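Local coordinates for ficolin-3 (Homo sapiens, PDB 2J5Z), which acts as a lectin of innate immunity that binds galactose through its fibrinogen-like domain and probably recognises sugars on microbial surfaces, at residues W28-L31 with R37-P40; A118-L123 with A174-S179; R188-V191 with A196-Y199. All coordinates share one frame; numbering follows the deposited sequence.

Overall arrangement
From the N terminus, contact 1 comes first. It closes a short hairpin between strands 28-32 and 38-44, at one end of the antiparallel sheet. Contact 2 closes a much longer loop. It joins strand 112-122 of the same sheet to the segment after helix 167-171, and the calcium site lies in the chain between. Contact 3 closes a small loop within the long irregular region before strand 215-220. The three follow in series; none nests or crosses. Contacts 2 and 3 both touch the bound galactose, through Ser179 and Tyr199, with their centres 21 Å apart. Contact 1 lies across the chain's centre from contact 3.

Contact 1: W28-L31 with R37-P40; sequences WYHL and RALP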
loop_
_atom_site.group_PDB
_atom_site.type_symbol
_atom_site.label_atom_id
_atom_site.label_comp_id
_atom_site.label_asym_id
_atom_site.label_seq_id
_atom_site.Cartn_x
_atom_site.Cartn_y
_atom_site.Cartn_z
ATOM N N TRP A 28 -2.808 -3.163 -7.013
ATOM C CA TRP A 28 -3.804 -2.289 -7.663
ATOM C C TRP A 28 -3.461 -2.033 -9.135
ATOM O O TRP A 28 -2.337 -1.638 -9.479
ATOM C CB TRP A 28 -3.968 -0.987 -6.867
ATOM C CG TRP A 28 -4.627 -1.265 -5.551
ATOM C CD1 TRP A 28 -4.012 -1.591 -4.373
ATOM C CD2 TRP A 28 -6.036 -1.317 -5.300
ATOM N NE1 TRP A 28 -4.955 -1.827 -3.400
ATOM C CE2 TRP A 28 -6.204 -1.661 -3.938
ATOM C CE3 TRP A 28 -7.171 -1.069 -6.082
ATOM C CZ2 TRP A 28 -7.464 -1.797 -3.352
ATOM C CZ3 TRP A 28 -8.424 -1.195 -5.497
ATOM C CH2 TRP A 28 -8.560 -1.550 -4.141
ATOM N N TYR A 29 -4.438 -2.281 -10.001
ATOM C CA TYR A 29 -4.278 -2.125 -11.439
ATOM C C TYR A 29 -5.499 -1.403 -11.980
ATOM O O TYR A 29 -6.554 -1.464 -11.386
ATOM C CB TYR A 29 -4.221 -3.479 -12.123
ATOM C CG TYR A 29 -2.961 -4.266 -11.841
ATOM C CD1 TYR A 29 -1.874 -4.187 -12.692
ATOM C CD2 TYR A 29 -2.868 -5.079 -10.719
ATOM C CE1 TYR A 29 -0.710 -4.910 -12.443
ATOM C CE2 TYR A 29 -1.719 -5.801 -10.456
ATOM C CZ TYR A 29 -0.646 -5.707 -11.326
ATOM O OH TYR A 29 0.504 -6.412 -11.070
ATOM N N HIS A 30 -5.366 -0.764 -13.130
ATOM C CA HIS A 30 -6.546 -0.180 -13.778
ATOM C C HIS A 30 -7.147 -1.111 -14.825
ATOM O O HIS A 30 -6.422 -1.691 -15.644
ATOM C CB HIS A 30 -6.192 1.172 -14.374
ATOM C CG HIS A 30 -6.023 2.241 -13.345
ATOM N ND1 HIS A 30 -6.951 3.240 -13.153
ATOM C CD2 HIS A 30 -5.054 2.444 -12.423
ATOM C CE1 HIS A 30 -6.549 4.028 -12.172
ATOM N NE2 HIS A 30 -5.400 3.565 -11.710
ATOM N N LEU A 31 -8.464 -1.288 -14.770
ATOM C CA LEU A 31 -9.180 -2.004 -15.817
ATOM C C LEU A 31 -9.889 -0.953 -16.652
ATOM O O LEU A 31 -10.193 0.124 -16.158
ATOM C CB LEU A 31 -10.245 -2.939 -15.244
ATOM C CG LEU A 31 -9.892 -4.017 -14.226
ATOM C CD1 LEU A 31 -11.080 -4.946 -14.010
ATOM C CD2 LEU A 31 -8.672 -4.801 -14.687
ATOM N N ARG A 37 -14.488 3.596 -19.113
ATOM C CA ARG A 37 -14.075 4.292 -17.903
ATOM C C ARG A 37 -13.022 3.445 -17.190
ATOM O O ARG A 37 -13.170 2.231 -17.085
ATOM C CB ARG A 37 -15.289 4.515 -17.000
ATOM C CG ARG A 37 -14.976 4.975 -15.586
ATOM C CD ARG A 37 -16.261 5.310 -14.815
ATOM N NE ARG A 37 -17.219 4.199 -14.689
ATOM C CZ ARG A 37 -17.308 3.403 -13.623
ATOM N NH1 ARG A 37 -16.478 3.573 -12.598
ATOM N NH2 ARG A 37 -18.213 2.416 -13.582
ATOM N N ALA A 38 -11.954 4.081 -16.729
ATOM C CA ALA A 38 -10.891 3.353 -16.031
ATOM C C ALA A 38 -11.274 3.157 -14.581
ATOM O O ALA A 38 -11.792 4.066 -13.937
ATOM C CB ALA A 38 -9.566 4.093 -16.128
ATOM N N LEU A 39 -10.997 1.969 -14.057
ATOM C CA LEU A 39 -11.361 1.657 -12.683
ATOM C C LEU A 39 -10.173 0.994 -12.000
ATOM O O LEU A 39 -9.692 -0.007 -12.501
ATOM C CB LEU A 39 -12.533 0.672 -12.691
ATOM C CG LEU A 39 -13.019 0.123 -11.343
ATOM C CD1 LEU A 39 -13.594 1.217 -10.490
ATOM C CD2 LEU A 39 -14.021 -1.017 -11.523
ATOM N N PRO A 40 -9.688 1.562 -10.879
ATOM C CA PRO A 40 -8.666 0.847 -10.099
ATOM C C PRO A 40 -9.293 -0.352 -9.395
ATOM O O PRO A 40 -10.366 -0.233 -8.798
ATOM C CB PRO A 40 -8.219 1.883 -9.053
ATOM C CG PRO A 40 -8.800 3.195 -9.524
ATOM C CD PRO A 40 -10.034 2.849 -10.258
#
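Leu31 and Leu39 face each other as a hydrogen-bonded pair of antiparallel strands, and their backbones exchange two bonds. Leu31 N reaches Leu39 O at 2.9 Å. Leu39 N gives the return bond to Leu31 O, also 2.9 Å. Weaker CA-H...O contacts accompany them. Pro40 CA lies 3.4 Å from Tyr29 O, and Ala38 CA lies 3.3 Å from Leu31 O.

The face of the strand pair that bears Leu31 and Leu39 is the buried, tightly packed one, because two helices cover it. Leu31 rests on Leu18 of helix 15-20 and Leu93 of helix 87-94, while Leu39 touches Asn89 of the latter.

The other face carries His30 and Pro40, a non-hydrogen-bonded pair whose CA atoms are 4.4 Å apart. It is the side more open to solvent, although the imidazole and the proline touch closely. One face of the His30 ring lies over the proline, and Ala38 CB sits at the ring edge. The histidine and Ala38 are exposed.

Trp28 also meets Pro40. Its CG lies anti to the carbonyl carbon (chi1 -69°), and the benzene edge of the indole swings toward the proline. Trp28 CZ3 comes within 3.9 Å of Pro40 O, close to the ring plane, and Trp28 CE3 is 4.3 Å from Pro40 CB. Phe42 and Phe83 meet the indole edge-to-face. Glu80 of the second subunit and Leu25 of the third also pack on Trp28. The contact is a beta hairpin in the N-terminal part of the fibrinogen-like domain, placed at the trimer interface.

Contact 2: A118-L123 with A174-S179; sequences ATFRLL and AWWYAS. With GAL (beta-D-galactopyranose), chain E.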
loop_
_atom_site.group_PDB
_atom_site.type_symbol
_atom_site.label_atom_id
_atom_site.label_comp_id
_atom_site.label_asym_id
_atom_site.label_seq_id
_atom_site.Cartn_x
_atom_site.Cartn_y
_atom_site.Cartn_z
ATOM N N ALA A 118 -20.166 -20.927 -9.106
ATOM C CA ALA A 118 -19.830 -20.984 -10.523
ATOM C C ALA A 118 -19.868 -19.624 -11.219
ATOM O O ALA A 118 -19.033 -19.342 -12.091
ATOM C CB ALA A 118 -20.779 -21.962 -11.241
ATOM N N THR A 119 -20.870 -18.813 -10.870
ATOM C CA THR A 119 -21.016 -17.463 -11.438
ATOM C C THR A 119 -21.502 -16.451 -10.403
ATOM O O THR A 119 -22.076 -16.813 -9.374
ATOM C CB THR A 119 -21.998 -17.409 -12.656
ATOM O OG1 THR A 119 -23.306 -17.817 -12.237
ATOM C CG2 THR A 119 -21.524 -18.303 -13.814
ATOM N N PHE A 120 -21.274 -15.176 -10.698
ATOM C CA PHE A 120 -21.738 -14.074 -9.873
ATOM C C PHE A 120 -22.038 -12.905 -10.805
ATOM O O PHE A 120 -21.226 -12.546 -11.661
ATOM C CB PHE A 120 -20.633 -13.682 -8.867
ATOM C CG PHE A 120 -20.894 -12.413 -8.095
ATOM C CD1 PHE A 120 -21.416 -12.463 -6.800
ATOM C CD2 PHE A 120 -20.563 -11.170 -8.628
ATOM C CE1 PHE A 120 -21.633 -11.288 -6.071
ATOM C CE2 PHE A 120 -20.778 -10.000 -7.912
ATOM C CZ PHE A 120 -21.296 -10.054 -6.634
ATOM N N ARG A 121 -23.204 -12.309 -10.624
ATOM C CA ARG A 121 -23.594 -11.152 -11.421
ATOM C C ARG A 121 -24.536 -10.309 -10.605
ATOM O O ARG A 121 -25.344 -10.842 -9.841
ATOM C CB ARG A 121 -24.286 -11.635 -12.702
ATOM C CG ARG A 121 -24.802 -10.553 -13.601
ATOM C CD ARG A 121 -25.218 -11.138 -14.959
ATOM N NE ARG A 121 -26.259 -12.149 -14.798
ATOM C CZ ARG A 121 -27.566 -11.905 -14.833
ATOM N NH1 ARG A 121 -28.020 -10.669 -15.051
ATOM N NH2 ARG A 121 -28.423 -12.911 -14.674
ATOM N N LEU A 122 -24.444 -8.983 -10.738
ATOM C CA LEU A 122 -25.456 -8.132 -10.124
ATOM C C LEU A 122 -26.308 -7.489 -11.203
ATOM O O LEU A 122 -25.782 -7.029 -12.227
ATOM C CB LEU A 122 -24.829 -7.019 -9.267
ATOM C CG LEU A 122 -23.961 -7.384 -8.073
ATOM C CD1 LEU A 122 -23.642 -6.121 -7.265
ATOM C CD2 LEU A 122 -24.647 -8.446 -7.210
ATOM N N LEU A 123 -27.613 -7.461 -10.979
ATOM C CA LEU A 123 -28.502 -6.713 -11.869
ATOM C C LEU A 123 -28.235 -5.232 -11.666
ATOM O O LEU A 123 -27.432 -4.865 -10.801
ATOM C CB LEU A 123 -29.963 -7.067 -11.599
ATOM C CG LEU A 123 -30.452 -8.360 -12.274
ATOM C CD1 LEU A 123 -29.658 -9.558 -11.778
ATOM C CD2 LEU A 123 -31.945 -8.585 -12.072
ATOM N N ALA A 174 -25.015 -4.195 5.197
ATOM C CA ALA A 174 -25.638 -4.013 3.895
ATOM C C ALA A 174 -25.430 -5.322 3.145
ATOM O O ALA A 174 -24.332 -5.857 3.143
ATOM C CB ALA A 174 -24.961 -2.865 3.135
ATOM N N TRP A 175 -26.468 -5.834 2.495
ATOM C CA TRP A 175 -26.362 -7.150 1.864
ATOM C C TRP A 175 -27.652 -7.408 1.125
ATOM O O TRP A 175 -28.590 -6.617 1.198
ATOM C CB TRP A 175 -26.216 -8.224 2.941
ATOM C CG TRP A 175 -25.532 -9.533 2.587
ATOM C CD1 TRP A 175 -26.094 -10.797 2.615
ATOM C CD2 TRP A 175 -24.156 -9.720 2.252
ATOM N NE1 TRP A 175 -25.151 -11.739 2.299
ATOM C CE2 TRP A 175 -23.952 -11.113 2.070
ATOM C CE3 TRP A 175 -23.071 -8.847 2.079
ATOM C CZ2 TRP A 175 -22.704 -11.653 1.726
ATOM C CZ3 TRP A 175 -21.836 -9.379 1.740
ATOM C CH2 TRP A 175 -21.663 -10.771 1.555
ATOM N N TRP A 176 -27.701 -8.545 0.444
ATOM C CA TRP A 176 -28.907 -8.960 -0.236
ATOM C C TRP A 176 -29.778 -9.685 0.781
ATOM O O TRP A 176 -30.033 -10.886 0.651
ATOM C CB TRP A 176 -28.549 -9.865 -1.417
ATOM C CG TRP A 176 -27.577 -9.212 -2.375
ATOM C CD1 TRP A 176 -27.888 -8.392 -3.438
ATOM C CD2 TRP A 176 -26.144 -9.304 -2.346
ATOM N NE1 TRP A 176 -26.731 -7.978 -4.069
ATOM C CE2 TRP A 176 -25.649 -8.523 -3.418
ATOM C CE3 TRP A 176 -25.227 -9.969 -1.511
ATOM C CZ2 TRP A 176 -24.281 -8.383 -3.676
ATOM C CZ3 TRP A 176 -23.865 -9.846 -1.782
ATOM C CH2 TRP A 176 -23.404 -9.052 -2.857
ATOM N N TYR A 177 -30.237 -8.940 1.792
ATOM C CA TYR A 177 -30.940 -9.541 2.935
ATOM C C TYR A 177 -32.271 -10.201 2.576
ATOM O O TYR A 177 -33.009 -9.736 1.708
ATOM C CB TYR A 177 -31.182 -8.507 4.047
ATOM C CG TYR A 177 -29.920 -8.023 4.710
ATOM C CD1 TYR A 177 -29.076 -8.908 5.377
ATOM C CD2 TYR A 177 -29.565 -6.683 4.663
ATOM C CE1 TYR A 177 -27.900 -8.468 5.982
ATOM C CE2 TYR A 177 -28.402 -6.238 5.262
ATOM C CZ TYR A 177 -27.580 -7.128 5.925
ATOM O OH TYR A 177 -26.412 -6.691 6.511
ATOM N N ALA A 178 -32.563 -11.277 3.292
ATOM C CA ALA A 178 -33.883 -11.892 3.281
ATOM C C ALA A 178 -34.559 -11.478 4.598
ATOM O O ALA A 178 -35.079 -10.366 4.707
ATOM C CB ALA A 178 -33.737 -13.403 3.175
ATOM N N SER A 179 -34.534 -12.350 5.603
ATOM C CA SER A 179 -35.037 -11.981 6.929
ATOM C C SER A 179 -34.363 -12.750 8.080
ATOM O O SER A 179 -35.015 -13.520 8.796
ATOM C CB SER A 179 -36.567 -12.101 6.985
ATOM O OG SER A 179 -37.007 -13.327 6.426
HETATM C C1 GAL E . -31.644 -14.735 10.410
HETATM C C2 GAL E . -30.133 -14.904 10.388
HETATM C C3 GAL E . -29.498 -14.273 11.620
HETATM C C4 GAL E . -30.116 -12.929 12.007
HETATM C C5 GAL E . -31.622 -12.878 11.802
HETATM C C6 GAL E . -32.145 -11.460 11.996
HETATM O O1 GAL E . -32.233 -15.302 9.232
HETATM O O2 GAL E . -29.799 -16.299 10.346
HETATM O O3 GAL E . -28.104 -14.091 11.365
HETATM O O4 GAL E . -29.512 -11.881 11.244
HETATM O O5 GAL E . -31.908 -13.340 10.485
HETATM O O6 GAL E . -33.331 -11.493 12.800
#
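Behind the galactose pocket, the segment that carries Ser179 also sends Trp176 into the domain core, where it meets Leu122 and Phe120. The contact is wholly apolar and small. Leu122 CD2 does most of the touching. It sits 3.6 Å from Trp176 CZ2 and 3.8 Å from Trp176 NE1, and the two side chains cross at about a right angle. The methyl approaches the indole obliquely. Phe120 takes a more distant place: its CE1 is 4.3 Å from Trp176 CH2, which lies at the edge of the phenyl ring, near its plane.

Trp176 is the centre of an inverse gamma turn, closed by a weak bond of 2.9 Å from Tyr177 N to Trp175 O. The turn probably helps direct the indole toward strand 112-122, the part of the sheet that bears Leu122 and Phe120. With CG of Trp176 anti to the carbonyl carbon (chi1 -56°), the NE1 and CZ2 side of the indole is carried to Leu122 CD2. Its buried NE1 is satisfied by Tyr129 O. Phe153 meets the ring edge-to-face, and Leu131 packs on it as well as on Leu122 and Phe120. On the other flank, Trp176 CE3 lies 3.9 Å above the centre of the Trp175 ring.

At the far end of the segment, Ser179 O accepts a weak hydrogen bond of 3.3 Å from galactose O1. Cys180 N holds the sugar too.

Contact 3: R188-V191 with A196-Y199; sequences RYAV and AHKY. With GAL (beta-D-galactopyranose), chain E.
The loop segments 188-191 and 196-199 have no regular secondary structure, and their CA atoms are nearest at Ala190 and Ala196, 5.2 Å apart. The His197 side chain points toward segment 188-191 and makes most of the contact. Its NE2 donates a moderately bent hydrogen bond to Tyr189 O at 2.8 Å. The donor stands well above the carbonyl plane, 49° out of it, so the bond does not follow a lone pair.

Arg188 lies across one face of the imidazole. Its CG is anti to the backbone N (chi1 -169°), and the chain runs on extended over the ring. Arg188 CG is 3.6 Å from the His197 ring centroid, a CH-pi contact, and Arg188 CD is 3.3 Å from His197 CE1. The guanidinium continues almost parallel to the imidazole, with 15° between the planes, and His197 CE1 lies over one of its faces. Ala190 CB packs obliquely against the ring and meets Ala196 CA at 3.8 Å.

A water joins the other ends of the segments. It accepts from Arg188 N at 2.7 Å and lies the same distance from Tyr199 O, to which it can donate. The Tyr199 side chain leads away to the galactose, where the CD1 and CE1 side of its ring lies beside C4 and O4 of the sugar. Tyr181 touches the same tyrosine.

The bond from NE2 to Tyr189 O implies a proton on NE2 and, with Arg188 over the face, should limit rotation of the ring. The nearby guanidinium would probably favour the neutral imidazole. The water bridge and the histidine thus tie the pocket residue Tyr199 and its loop back to segment 188-191.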
loop_
_atom_site.group_PDB
_atom_site.type_symbol
_atom_site.label_atom_id
_atom_site.label_comp_id
_atom_site.label_asym_id
_atom_site.label_seq_id
_atom_site.Cartn_x
_atom_site.Cartn_y
_atom_site.Cartn_z
ATOM N N ARG A 188 -20.731 -5.595 11.021
ATOM C CA ARG A 188 -19.888 -4.852 11.955
ATOM C C ARG A 188 -18.626 -5.603 12.370
ATOM O O ARG A 188 -18.668 -6.775 12.737
ATOM C CB ARG A 188 -20.704 -4.461 13.190
ATOM C CG ARG A 188 -20.013 -3.467 14.085
ATOM C CD ARG A 188 -21.033 -2.792 15.005
ATOM N NE ARG A 188 -20.460 -1.633 15.670
ATOM C CZ ARG A 188 -21.078 -0.946 16.619
ATOM N NH1 ARG A 188 -22.295 -1.305 17.010
ATOM N NH2 ARG A 188 -20.475 0.096 17.176
ATOM N N TYR A 189 -17.483 -4.925 12.311
ATOM C CA TYR A 189 -16.232 -5.582 12.633
ATOM C C TYR A 189 -16.069 -5.826 14.133
ATOM O O TYR A 189 -16.535 -5.033 14.949
ATOM C CB TYR A 189 -15.024 -4.795 12.108
ATOM C CG TYR A 189 -13.774 -5.633 12.070
ATOM C CD1 TYR A 189 -13.480 -6.427 10.966
ATOM C CD2 TYR A 189 -12.896 -5.660 13.152
ATOM C CE1 TYR A 189 -12.338 -7.210 10.928
ATOM C CE2 TYR A 189 -11.763 -6.442 13.131
ATOM C CZ TYR A 189 -11.482 -7.221 12.017
ATOM O OH TYR A 189 -10.341 -7.998 11.983
ATOM N N ALA A 190 -15.407 -6.928 14.460
ATOM C CA ALA A 190 -15.041 -7.278 15.828
ATOM C C ALA A 190 -13.625 -7.843 15.870
ATOM O O ALA A 190 -13.273 -8.724 15.075
ATOM C CB ALA A 190 -16.043 -8.288 16.406
ATOM N N VAL A 191 -12.806 -7.355 16.804
ATOM C CA VAL A 191 -11.416 -7.814 16.893
ATOM C C VAL A 191 -11.254 -9.160 17.589
ATOM O O VAL A 191 -10.174 -9.744 17.550
ATOM C CB VAL A 191 -10.478 -6.764 17.542
ATOM C CG1 VAL A 191 -10.588 -5.441 16.800
ATOM C CG2 VAL A 191 -10.798 -6.587 19.023
ATOM N N ALA A 196 -17.482 -9.396 20.010
ATOM C CA ALA A 196 -18.441 -9.711 18.953
ATOM C C ALA A 196 -19.856 -9.196 19.206
ATOM O O ALA A 196 -20.346 -9.156 20.340
ATOM C CB ALA A 196 -18.456 -11.198 18.670
ATOM N N HIS A 197 -20.505 -8.802 18.120
ATOM C CA HIS A 197 -21.843 -8.269 18.180
ATOM C C HIS A 197 -22.806 -9.438 17.991
ATOM O O HIS A 197 -22.375 -10.536 17.655
ATOM C CB HIS A 197 -21.984 -7.203 17.095
ATOM C CG HIS A 197 -20.774 -6.325 16.982
ATOM N ND1 HIS A 197 -20.698 -5.078 17.566
ATOM C CD2 HIS A 197 -19.566 -6.544 16.406
ATOM C CE1 HIS A 197 -19.508 -4.553 17.326
ATOM N NE2 HIS A 197 -18.801 -5.423 16.627
ATOM N N LYS A 198 -24.087 -9.205 18.255
ATOM C CA LYS A 198 -25.126 -10.204 18.029
ATOM C C LYS A 198 -25.038 -10.642 16.568
ATOM O O LYS A 198 -24.996 -11.834 16.255
ATOM C CB LYS A 198 -26.494 -9.573 18.311
ATOM C CG LYS A 198 -27.677 -10.534 18.418
ATOM C CD LYS A 198 -28.964 -9.738 18.654
ATOM C CE LYS A 198 -30.171 -10.650 18.869
ATOM N NZ LYS A 198 -31.438 -9.871 19.047
ATOM N N TYR A 199 -24.986 -9.650 15.686
ATOM C CA TYR A 199 -24.824 -9.871 14.255
ATOM C C TYR A 199 -23.513 -9.237 13.815
ATOM O O TYR A 199 -23.329 -8.025 13.975
ATOM C CB TYR A 199 -25.972 -9.218 13.501
ATOM C CG TYR A 199 -27.329 -9.642 14.006
ATOM C CD1 TYR A 199 -27.724 -10.967 13.934
ATOM C CD2 TYR A 199 -28.214 -8.715 14.559
ATOM C CE1 TYR A 199 -28.960 -11.369 14.399
ATOM C CE2 TYR A 199 -29.464 -9.107 15.025
ATOM C CZ TYR A 199 -29.827 -10.439 14.941
ATOM O OH TYR A 199 -31.060 -10.857 15.390
HETATM C C1 GAL E . -31.644 -14.735 10.410
HETATM C C2 GAL E . -30.133 -14.904 10.388
HETATM C C3 GAL E . -29.498 -14.273 11.620
HETATM C C4 GAL E . -30.116 -12.929 12.007
HETATM C C5 GAL E . -31.622 -12.878 11.802
HETATM C C6 GAL E . -32.145 -11.460 11.996
HETATM O O1 GAL E . -32.233 -15.302 9.232
HETATM O O2 GAL E . -29.799 -16.299 10.346
HETATM O O3 GAL E . -28.104 -14.091 11.365
HETATM O O4 GAL E . -29.512 -11.881 11.244
HETATM O O5 GAL E . -31.908 -13.340 10.485
HETATM O O6 GAL E . -33.331 -11.493 12.800
HETATM O O HOH W 1 -23.069 -6.829 11.623
#